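Local coordinates for protein probable FAD-dependent oxidoreductase PA4991 (Pseudomonas aeruginosa PAO1, PDB 5EZ7) that probably works as an FAD-dependent oxidoreductase of the DAO family, binding one FAD per subunit, with a physiological substrate that is still unknown, at residues 94-105 with 148-159. Sequence-based numbering, arbitrary orientation.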
loop_
_atom_site.group_PDB
_atom_site.type_symbol
_atom_site.label_atom_id
_atom_site.label_comp_id
_atom_site.label_asym_id
_atom_site.label_seq_id
_atom_site.Cartn_x
_atom_site.Cartn_y
_atom_site.Cartn_z
ATOM N N VAL A 94 2.953 -16.069 -0.477
ATOM C CA VAL A 94 2.006 -14.980 -0.375
ATOM C C VAL A 94 0.892 -15.230 -1.404
ATOM O O VAL A 94 1.136 -15.618 -2.546
ATOM C CB VAL A 94 2.700 -13.613 -0.557
ATOM C CG1 VAL A 94 1.686 -12.473 -0.557
ATOM C CG2 VAL A 94 3.732 -13.407 0.558
ATOM N N ARG A 95 -0.333 -15.022 -0.955
ATOM C CA ARG A 95 -1.513 -15.215 -1.752
ATOM C C ARG A 95 -1.660 -14.087 -2.761
ATOM O O ARG A 95 -1.619 -12.909 -2.399
ATOM C CB ARG A 95 -2.752 -15.224 -0.860
ATOM C CG ARG A 95 -3.241 -16.582 -0.340
ATOM C CD ARG A 95 -4.651 -16.428 0.300
ATOM N NE ARG A 95 -5.707 -16.159 -0.699
ATOM C CZ ARG A 95 -7.032 -16.059 -0.459
ATOM N NH1 ARG A 95 -7.878 -15.836 -1.477
ATOM N NH2 ARG A 95 -7.542 -16.170 0.778
ATOM N N LEU A 96 -1.793 -14.462 -4.027
ATOM C CA LEU A 96 -2.339 -13.587 -5.037
ATOM C C LEU A 96 -3.845 -13.780 -5.111
ATOM O O LEU A 96 -4.338 -14.905 -5.117
ATOM C CB LEU A 96 -1.790 -13.951 -6.400
ATOM C CG LEU A 96 -0.315 -13.760 -6.678
ATOM C CD1 LEU A 96 -0.077 -14.001 -8.180
ATOM C CD2 LEU A 96 0.112 -12.370 -6.215
ATOM N N LEU A 97 -4.576 -12.688 -5.179
ATOM C CA LEU A 97 -5.979 -12.793 -5.472
ATOM C C LEU A 97 -6.159 -13.179 -6.954
ATOM O O LEU A 97 -7.000 -14.015 -7.269
ATOM C CB LEU A 97 -6.729 -11.499 -5.083
ATOM C CG LEU A 97 -6.815 -11.227 -3.566
ATOM C CD1 LEU A 97 -7.536 -9.917 -3.266
ATOM C CD2 LEU A 97 -7.482 -12.368 -2.797
ATOM N N SER A 98 -5.331 -12.621 -7.845
ATOM C CA SER A 98 -5.443 -12.903 -9.264
ATOM C C SER A 98 -4.092 -12.797 -9.887
ATOM O O SER A 98 -3.285 -11.932 -9.539
ATOM C CB SER A 98 -6.380 -11.905 -9.930
ATOM O OG SER A 98 -6.639 -12.228 -11.282
ATOM N N GLU A 99 -3.850 -13.689 -10.828
ATOM C CA GLU A 99 -2.586 -13.742 -11.551
ATOM C C GLU A 99 -2.499 -12.637 -12.595
ATOM O O GLU A 99 -1.457 -12.461 -13.211
ATOM C CB GLU A 99 -2.485 -15.086 -12.270
ATOM C CG GLU A 99 -2.501 -16.290 -11.336
ATOM C CD GLU A 99 -1.154 -16.971 -11.240
ATOM O OE1 GLU A 99 -0.134 -16.259 -11.094
ATOM O OE2 GLU A 99 -1.113 -18.223 -11.337
ATOM N N ALA A 100 -3.617 -11.952 -12.833
ATOM C CA ALA A 100 -3.733 -10.951 -13.858
ATOM C C ALA A 100 -4.819 -9.961 -13.458
ATOM O O ALA A 100 -5.803 -10.311 -12.802
ATOM C CB ALA A 100 -4.086 -11.600 -15.170
ATOM N N HIS A 101 -4.589 -8.713 -13.821
ATOM C CA HIS A 101 -5.591 -7.670 -13.767
ATOM C C HIS A 101 -5.918 -7.384 -15.222
ATOM O O HIS A 101 -5.073 -7.566 -16.077
ATOM C CB HIS A 101 -5.028 -6.448 -13.064
ATOM C CG HIS A 101 -6.018 -5.352 -12.909
ATOM N ND1 HIS A 101 -6.968 -5.348 -11.911
ATOM C CD2 HIS A 101 -6.231 -4.229 -13.636
ATOM C CE1 HIS A 101 -7.716 -4.267 -12.018
ATOM N NE2 HIS A 101 -7.282 -3.563 -13.047
ATOM N N TYR A 102 -7.148 -6.971 -15.507
ATOM C CA TYR A 102 -7.645 -6.845 -16.910
ATOM C C TYR A 102 -8.113 -5.426 -17.241
ATOM O O TYR A 102 -8.425 -4.641 -16.323
ATOM C CB TYR A 102 -8.800 -7.817 -17.158
ATOM C CG TYR A 102 -8.396 -9.273 -17.114
ATOM C CD1 TYR A 102 -8.103 -9.906 -15.905
ATOM C CD2 TYR A 102 -8.316 -10.032 -18.282
ATOM C CE1 TYR A 102 -7.723 -11.239 -15.859
ATOM C CE2 TYR A 102 -7.951 -11.371 -18.247
ATOM C CZ TYR A 102 -7.665 -11.975 -17.040
ATOM O OH TYR A 102 -7.307 -13.306 -17.019
ATOM N N LEU A 103 -8.098 -5.093 -18.538
ATOM C CA LEU A 103 -8.798 -3.913 -19.070
ATOM C C LEU A 103 -10.048 -4.437 -19.717
ATOM O O LEU A 103 -10.056 -5.531 -20.274
ATOM C CB LEU A 103 -7.999 -3.122 -20.126
ATOM C CG LEU A 103 -6.582 -2.672 -19.819
ATOM C CD1 LEU A 103 -5.985 -1.925 -21.006
ATOM C CD2 LEU A 103 -6.514 -1.827 -18.546
ATOM N N TRP A 104 -11.070 -3.607 -19.700
ATOM C CA TRP A 104 -12.426 -4.005 -20.030
ATOM C C TRP A 104 -13.080 -2.845 -20.786
ATOM O O TRP A 104 -13.297 -1.774 -20.224
ATOM C CB TRP A 104 -13.101 -4.365 -18.716
ATOM C CG TRP A 104 -14.548 -4.544 -18.691
ATOM C CD1 TRP A 104 -15.388 -4.869 -19.722
ATOM C CD2 TRP A 104 -15.354 -4.461 -17.514
ATOM N NE1 TRP A 104 -16.675 -4.956 -19.245
ATOM C CE2 TRP A 104 -16.670 -4.730 -17.889
ATOM C CE3 TRP A 104 -15.082 -4.143 -16.176
ATOM C CZ2 TRP A 104 -17.711 -4.700 -16.981
ATOM C CZ3 TRP A 104 -16.123 -4.115 -15.270
ATOM C CH2 TRP A 104 -17.417 -4.391 -15.676
ATOM N N SER A 105 -13.331 -3.081 -22.077
ATOM C CA SER A 105 -13.685 -2.040 -23.057
ATOM C C SER A 105 -15.076 -2.322 -23.634
ATOM O O SER A 105 -15.600 -3.431 -23.452
ATOM C CB SER A 105 -12.648 -2.006 -24.202
ATOM O OG SER A 105 -11.496 -1.230 -23.870
ATOM N N TYR A 148 -8.867 -7.432 -22.047
ATOM C CA TYR A 148 -7.437 -7.576 -22.312
ATOM C C TYR A 148 -6.695 -7.908 -21.010
ATOM O O TYR A 148 -6.787 -7.174 -20.041
ATOM C CB TYR A 148 -6.880 -6.285 -22.921
ATOM C CG TYR A 148 -7.549 -5.812 -24.198
ATOM C CD1 TYR A 148 -8.799 -5.201 -24.169
ATOM C CD2 TYR A 148 -6.919 -5.946 -25.439
ATOM C CE1 TYR A 148 -9.415 -4.752 -25.330
ATOM C CE2 TYR A 148 -7.528 -5.503 -26.617
ATOM C CZ TYR A 148 -8.782 -4.901 -26.557
ATOM O OH TYR A 148 -9.413 -4.456 -27.719
ATOM N N ARG A 149 -5.983 -9.026 -21.008
ATOM C CA ARG A 149 -5.180 -9.505 -19.872
ATOM C C ARG A 149 -3.829 -8.727 -19.744
ATOM O O ARG A 149 -3.085 -8.618 -20.722
ATOM C CB ARG A 149 -4.905 -11.023 -20.046
ATOM C CG ARG A 149 -4.044 -11.651 -18.956
ATOM C CD ARG A 149 -3.715 -13.135 -19.142
ATOM N NE ARG A 149 -3.491 -13.720 -17.808
ATOM C CZ ARG A 149 -2.618 -14.683 -17.473
ATOM N NH1 ARG A 149 -1.842 -15.278 -18.380
ATOM N NH2 ARG A 149 -2.532 -15.070 -16.188
ATOM N N LEU A 150 -3.513 -8.204 -18.558
ATOM C CA LEU A 150 -2.249 -7.478 -18.343
ATOM C C LEU A 150 -1.286 -8.323 -17.536
ATOM O O LEU A 150 -1.684 -9.315 -16.906
ATOM C CB LEU A 150 -2.488 -6.157 -17.615
ATOM C CG LEU A 150 -3.509 -5.219 -18.268
ATOM C CD1 LEU A 150 -3.926 -4.110 -17.322
ATOM C CD2 LEU A 150 -2.971 -4.634 -19.561
ATOM N N THR A 151 -0.021 -7.905 -17.553
ATOM C CA THR A 151 1.044 -8.496 -16.724
ATOM C C THR A 151 0.904 -8.089 -15.275
ATOM O O THR A 151 1.517 -8.691 -14.416
ATOM C CB THR A 151 2.473 -8.053 -17.168
ATOM O OG1 THR A 151 2.605 -6.617 -17.062
ATOM C CG2 THR A 151 2.775 -8.530 -18.606
ATOM N N GLU A 152 0.142 -7.034 -15.025
ATOM C CA GLU A 152 -0.173 -6.590 -13.679
ATOM C C GLU A 152 -0.771 -7.721 -12.820
ATOM O O GLU A 152 -1.399 -8.616 -13.331
ATOM C CB GLU A 152 -1.127 -5.388 -13.742
ATOM C CG GLU A 152 -0.588 -4.160 -14.491
ATOM C CD GLU A 152 -1.509 -2.929 -14.397
ATOM O OE1 GLU A 152 -1.103 -1.843 -14.927
ATOM O OE2 GLU A 152 -2.610 -3.028 -13.777
ATOM N N ILE A 153 -0.541 -7.659 -11.517
ATOM C CA ILE A 153 -0.836 -8.746 -10.584
ATOM C C ILE A 153 -1.709 -8.151 -9.525
ATOM O O ILE A 153 -1.568 -6.944 -9.235
ATOM C CB ILE A 153 0.398 -9.185 -9.757
ATOM C CG1 ILE A 153 1.662 -9.320 -10.575
ATOM C CG2 ILE A 153 0.152 -10.513 -9.058
ATOM C CD1 ILE A 153 2.908 -9.261 -9.698
ATOM N N VAL A 154 -2.527 -8.982 -8.876
ATOM C CA VAL A 154 -3.290 -8.533 -7.697
ATOM C C VAL A 154 -3.019 -9.375 -6.467
ATOM O O VAL A 154 -3.301 -10.564 -6.460
ATOM C CB VAL A 154 -4.796 -8.542 -7.946
ATOM C CG1 VAL A 154 -5.531 -7.939 -6.753
ATOM C CG2 VAL A 154 -5.101 -7.802 -9.244
ATOM N N PHE A 155 -2.528 -8.705 -5.424
ATOM C CA PHE A 155 -2.027 -9.328 -4.206
ATOM C C PHE A 155 -3.130 -9.314 -3.179
ATOM O O PHE A 155 -3.888 -8.385 -3.144
ATOM C CB PHE A 155 -0.807 -8.556 -3.631
ATOM C CG PHE A 155 0.529 -9.102 -4.054
ATOM C CD1 PHE A 155 1.002 -8.896 -5.330
ATOM C CD2 PHE A 155 1.321 -9.834 -3.177
ATOM C CE1 PHE A 155 2.239 -9.415 -5.751
ATOM C CE2 PHE A 155 2.550 -10.363 -3.594
ATOM C CZ PHE A 155 2.997 -10.165 -4.891
ATOM N N ASP A 156 -3.199 -10.348 -2.356
ATOM C CA ASP A 156 -3.962 -10.322 -1.094
ATOM C C ASP A 156 -3.099 -9.535 -0.100
ATOM O O ASP A 156 -2.119 -10.069 0.448
ATOM C CB ASP A 156 -4.212 -11.762 -0.568
ATOM C CG ASP A 156 -4.937 -11.797 0.797
ATOM O OD1 ASP A 156 -5.401 -10.726 1.242
ATOM O OD2 ASP A 156 -5.062 -12.890 1.421
ATOM N N VAL A 157 -3.452 -8.278 0.116
ATOM C CA VAL A 157 -2.609 -7.359 0.888
ATOM C C VAL A 157 -2.467 -7.752 2.359
ATOM O O VAL A 157 -1.363 -7.777 2.874
ATOM C CB VAL A 157 -3.013 -5.873 0.741
ATOM C CG1 VAL A 157 -2.113 -4.989 1.583
ATOM C CG2 VAL A 157 -2.887 -5.438 -0.721
ATOM N N PRO A 158 -3.569 -8.078 3.034
ATOM C CA PRO A 158 -3.362 -8.566 4.400
ATOM C C PRO A 158 -2.325 -9.723 4.523
ATOM O O PRO A 158 -1.521 -9.738 5.458
ATOM C CB PRO A 158 -4.735 -9.058 4.821
ATOM C CG PRO A 158 -5.714 -8.508 3.823
ATOM C CD PRO A 158 -4.990 -7.850 2.698
ATOM N N ASP A 159 -2.366 -10.674 3.602
ATOM C CA ASP A 159 -1.396 -11.750 3.581
ATOM C C ASP A 159 0.041 -11.286 3.194
ATOM O O ASP A 159 1.025 -11.863 3.642
ATOM C CB ASP A 159 -1.874 -12.822 2.637
ATOM C CG ASP A 159 -1.141 -14.100 2.818
ATOM O OD1 ASP A 159 -1.163 -14.622 3.968
ATOM O OD2 ASP A 159 -0.506 -14.555 1.822
#
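The carbonyl oxygen of Val154 takes two amides from successive residues, a straight bond from Ser98 N (3.2 Å to Val154 O) and a weak, bent one from Leu97 N. Val154 N donates back to Ser98 O at 3.1 Å. Just before the bulge, Leu96 lays its CD2 methyl over the centre of one face of the Phe155 ring, 3.6 Å from the centroid, while CG1 of Val94 meets the same ring at its edge. Asp159, in the first turn of helix 157-168, accepts Arg95 N on the anti side of OD2 (2.8 Å), while OD1 forms a salt bridge with Arg162. Asp156, the N-cap residue, sets OD2 over one face of the Arg95 guanidinium, a long salt bridge without a directed N-H. Arg149, with CG anti to the backbone N (chi1 178°), passes CB and CG by CE2 of the Tyr102 ring and brings NE to 3.4 Å from Ala100 CB. His101 and Glu152 lie side by side near the FAD-binding Ile52; Glu152 OE1 is held by Gly55 N, whereas buried OE2 has no polar partner. Both segments run together from the small antiparallel sheet near the flavin, site of this classic beta bulge, into the large mixed sheet, pairing antiparallel in each.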